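Local coordinates for protein DNA helicase RecQ (Deinococcus radiodurans, PDB 2RHF) that is a RecQ-family helicase that probably couples ATP hydrolysis to 3'-5' unwinding of duplex DNA, represented here by one of its C-terminal HRDC domains, at residues N4-R15 / V29-A40. Sequence-based numbering, arbitrary orientation.
Sequences NADLSEALRELR and VFTNATLEALAA
The Arg15 guanidinium carries Leu35 CD1 over the centre of one face, 3.7 Å above its plane, while Phe30 O and Asn32 OD1 lie at its edge. Arg15 NH1 and NH2 grip Asn32 OD1 end-on, each at 2.9 Å and in the plane of that amide carbonyl. Arg15 NH1 also donates to Phe30 O at 2.8 Å, the straightest of the three bonds (N-H...O 159°). Guanidinium and amide are nearly coplanar, and the three bonds, all close to the guanidinium plane, fix its rotation. One face of the Phe30 ring receives Arg15 CD, a CH-pi contact 4.2 Å from the centroid; the Arg15 side chain bends at chi3, turning the guanidinium from there toward the start of helix 32-41. Thr31 N-caps that helix, its OG1 accepting from Thr34 N. Arg12 runs extended instead: its CG packs on Leu35 CD1, its guanidinium has Leu35 CD2 over one face, and two waters in its plane link NH2 to Glu36 OE2 and Asn32 ND2. Two knobs fill holes on helix 4-22: Leu35 among Ser8, Leu11, Arg12 and Arg15, and Ala39 among Asn4, Leu7, Ser8 and Leu11. Leu11 CD1 meets Leu38 CB at 3.7 Å. At the far end Asn4 ND2, swung over by CG anti to the backbone N (chi1 -172°), donates to two waters that bond to Glu36 O and Ala39 O. In this all-helical HRDC domain, segments 4-15 and 32-40 run at 133° to each other, N to C, with axes 8.8 Å apart at closest; Leu7 and Leu14 also touch helix 57-76, at Val74 and Arg66, while Leu38 packs on Pro43 of the loop following helix 32-41.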
# COMPACT_ATOMS: atom_id res chain seq x y z
N ASN A 4 -8.59 -4.34 9.72
CA ASN A 4 -7.22 -4.52 9.41
C ASN A 4 -7.00 -5.65 8.43
O ASN A 4 -6.21 -5.52 7.50
CB ASN A 4 -6.45 -4.76 10.70
CG ASN A 4 -4.97 -4.77 10.47
OD1 ASN A 4 -4.41 -5.76 9.99
ND2 ASN A 4 -4.31 -3.67 10.81
N ALA A 5 -7.71 -6.76 8.61
CA ALA A 5 -7.58 -7.90 7.72
C ALA A 5 -8.05 -7.54 6.31
O ALA A 5 -7.42 -7.93 5.33
CB ALA A 5 -8.35 -9.11 8.26
N ASP A 6 -9.14 -6.78 6.20
CA ASP A 6 -9.65 -6.37 4.90
C ASP A 6 -8.67 -5.45 4.19
O ASP A 6 -8.42 -5.61 2.99
CB ASP A 6 -11.02 -5.70 5.05
CG ASP A 6 -12.11 -6.69 5.44
OD1 ASP A 6 -11.88 -7.92 5.37
OD2 ASP A 6 -13.21 -6.21 5.82
N LEU A 7 -8.10 -4.49 4.91
CA LEU A 7 -7.09 -3.60 4.34
C LEU A 7 -5.86 -4.39 3.93
O LEU A 7 -5.31 -4.17 2.84
CB LEU A 7 -6.72 -2.53 5.36
CG LEU A 7 -7.79 -1.46 5.60
CD1 LEU A 7 -7.51 -0.69 6.88
CD2 LEU A 7 -7.88 -0.52 4.40
N SER A 8 -5.43 -5.30 4.79
CA SER A 8 -4.24 -6.09 4.51
C SER A 8 -4.41 -6.95 3.26
O SER A 8 -3.50 -7.05 2.45
CB SER A 8 -3.89 -6.98 5.71
OG SER A 8 -3.56 -6.19 6.84
N GLU A 9 -5.60 -7.53 3.10
CA GLU A 9 -5.90 -8.32 1.90
C GLU A 9 -5.85 -7.46 0.64
O GLU A 9 -5.26 -7.87 -0.36
CB GLU A 9 -7.28 -9.00 2.01
CG GLU A 9 -7.72 -9.66 0.67
CD GLU A 9 -9.15 -10.22 0.68
OE1 GLU A 9 -9.71 -10.45 1.76
OE2 GLU A 9 -9.71 -10.46 -0.43
N ALA A 10 -6.48 -6.28 0.68
CA ALA A 10 -6.46 -5.40 -0.49
C ALA A 10 -5.04 -4.99 -0.83
O ALA A 10 -4.67 -4.93 -2.00
CB ALA A 10 -7.33 -4.19 -0.26
N LEU A 11 -4.24 -4.72 0.19
CA LEU A 11 -2.86 -4.33 -0.06
C LEU A 11 -2.03 -5.49 -0.63
O LEU A 11 -1.19 -5.27 -1.50
CB LEU A 11 -2.23 -3.77 1.20
CG LEU A 11 -2.81 -2.42 1.63
CD1 LEU A 11 -2.46 -2.14 3.08
CD2 LEU A 11 -2.33 -1.28 0.72
N ARG A 12 -2.30 -6.72 -0.18
CA ARG A 12 -1.64 -7.88 -0.78
C ARG A 12 -2.07 -8.07 -2.23
O ARG A 12 -1.25 -8.42 -3.09
CB ARG A 12 -1.95 -9.14 0.02
CG ARG A 12 -1.11 -9.27 1.27
CD ARG A 12 -1.20 -10.65 1.93
NE ARG A 12 -0.15 -10.75 2.94
CZ ARG A 12 -0.24 -10.26 4.18
NH1 ARG A 12 -1.37 -9.70 4.60
NH2 ARG A 12 0.79 -10.35 5.00
N GLU A 13 -3.36 -7.85 -2.51
CA GLU A 13 -3.88 -7.94 -3.88
C GLU A 13 -3.25 -6.87 -4.75
O GLU A 13 -2.85 -7.13 -5.90
CB GLU A 13 -5.40 -7.83 -3.86
CG GLU A 13 -6.05 -9.08 -3.27
CD GLU A 13 -7.52 -8.93 -2.89
OE1 GLU A 13 -8.05 -7.80 -2.86
OE2 GLU A 13 -8.15 -9.97 -2.60
N LEU A 14 -3.14 -5.65 -4.23
CA LEU A 14 -2.48 -4.58 -4.96
C LEU A 14 -1.02 -4.95 -5.23
O LEU A 14 -0.52 -4.79 -6.36
CB LEU A 14 -2.54 -3.27 -4.19
CG LEU A 14 -1.69 -2.15 -4.79
CD1 LEU A 14 -2.12 -1.78 -6.20
CD2 LEU A 14 -1.70 -0.95 -3.89
N ARG A 15 -0.33 -5.43 -4.21
CA ARG A 15 1.07 -5.79 -4.37
C ARG A 15 1.26 -6.82 -5.49
O ARG A 15 2.18 -6.70 -6.30
CB ARG A 15 1.65 -6.26 -3.04
CG ARG A 15 3.16 -6.56 -3.10
CD ARG A 15 3.76 -6.69 -1.73
NE ARG A 15 3.22 -7.83 -1.00
CZ ARG A 15 3.55 -8.14 0.25
NH1 ARG A 15 4.45 -7.41 0.91
NH2 ARG A 15 3.01 -9.19 0.83
N VAL A 29 8.48 -4.53 -4.29
CA VAL A 29 7.31 -3.65 -4.39
C VAL A 29 7.08 -2.92 -3.06
O VAL A 29 7.18 -1.70 -3.01
CB VAL A 29 6.07 -4.42 -4.91
CG1 VAL A 29 4.82 -3.55 -4.83
CG2 VAL A 29 6.32 -4.87 -6.35
N PHE A 30 6.77 -3.65 -2.00
CA PHE A 30 6.86 -3.14 -0.63
C PHE A 30 6.81 -4.29 0.34
O PHE A 30 6.16 -5.30 0.09
CB PHE A 30 5.83 -2.02 -0.29
CG PHE A 30 4.38 -2.35 -0.58
CD1 PHE A 30 3.62 -3.08 0.34
CD2 PHE A 30 3.76 -1.87 -1.72
CE1 PHE A 30 2.28 -3.35 0.10
CE2 PHE A 30 2.40 -2.13 -1.96
CZ PHE A 30 1.67 -2.88 -1.06
N THR A 31 7.50 -4.15 1.47
CA THR A 31 7.67 -5.26 2.38
C THR A 31 6.44 -5.48 3.25
O THR A 31 5.54 -4.63 3.32
CB THR A 31 8.87 -5.03 3.29
OG1 THR A 31 8.52 -4.03 4.25
CG2 THR A 31 10.10 -4.58 2.48
N ASN A 32 6.42 -6.61 3.96
CA ASN A 32 5.33 -6.87 4.87
C ASN A 32 5.26 -5.88 6.02
O ASN A 32 4.16 -5.52 6.45
CB ASN A 32 5.38 -8.29 5.42
CG ASN A 32 4.78 -9.31 4.46
OD1 ASN A 32 4.51 -9.01 3.30
ND2 ASN A 32 4.59 -10.52 4.94
N ALA A 33 6.39 -5.41 6.53
CA ALA A 33 6.35 -4.39 7.59
C ALA A 33 5.69 -3.12 7.06
O ALA A 33 4.90 -2.47 7.76
CB ALA A 33 7.74 -4.09 8.13
N THR A 34 6.00 -2.76 5.82
CA THR A 34 5.38 -1.58 5.20
C THR A 34 3.88 -1.81 4.99
O THR A 34 3.06 -0.93 5.29
CB THR A 34 6.08 -1.25 3.89
OG1 THR A 34 7.46 -0.93 4.16
CG2 THR A 34 5.41 -0.07 3.20
N LEU A 35 3.51 -3.00 4.51
CA LEU A 35 2.12 -3.37 4.32
C LEU A 35 1.34 -3.24 5.63
O LEU A 35 0.24 -2.65 5.66
CB LEU A 35 2.04 -4.78 3.75
CG LEU A 35 0.68 -5.26 3.25
CD1 LEU A 35 0.86 -6.34 2.22
CD2 LEU A 35 -0.20 -5.75 4.38
N GLU A 36 1.92 -3.74 6.72
CA GLU A 36 1.28 -3.67 8.01
C GLU A 36 1.11 -2.24 8.48
O GLU A 36 0.09 -1.91 9.07
CB GLU A 36 2.05 -4.49 9.02
CG GLU A 36 1.77 -5.98 8.82
CD GLU A 36 2.90 -6.88 9.20
OE1 GLU A 36 3.80 -6.47 9.96
OE2 GLU A 36 2.87 -8.03 8.72
N ALA A 37 2.12 -1.41 8.24
CA ALA A 37 2.02 -0.00 8.61
C ALA A 37 0.93 0.71 7.79
O ALA A 37 0.21 1.55 8.32
CB ALA A 37 3.38 0.68 8.44
N LEU A 38 0.82 0.38 6.51
CA LEU A 38 -0.25 0.93 5.68
C LEU A 38 -1.62 0.55 6.20
O LEU A 38 -2.52 1.39 6.29
CB LEU A 38 -0.08 0.48 4.22
CG LEU A 38 1.11 1.07 3.47
CD1 LEU A 38 1.35 0.34 2.16
CD2 LEU A 38 0.91 2.59 3.22
N ALA A 39 -1.78 -0.72 6.57
CA ALA A 39 -3.07 -1.19 7.07
C ALA A 39 -3.41 -0.56 8.41
O ALA A 39 -4.58 -0.25 8.66
CB ALA A 39 -3.08 -2.71 7.17
N ALA A 40 -2.41 -0.38 9.27
CA ALA A 40 -2.63 0.18 10.60
C ALA A 40 -2.89 1.68 10.54
O ALA A 40 -3.78 2.19 11.21
CB ALA A 40 -1.42 -0.12 11.50
O HOH W 1 -1.41 -3.73 10.53
O HOH W 2 -6.11 -1.52 10.60
O HOH W 3 0.66 -8.87 7.46
O HOH W 4 2.58 -11.97 3.60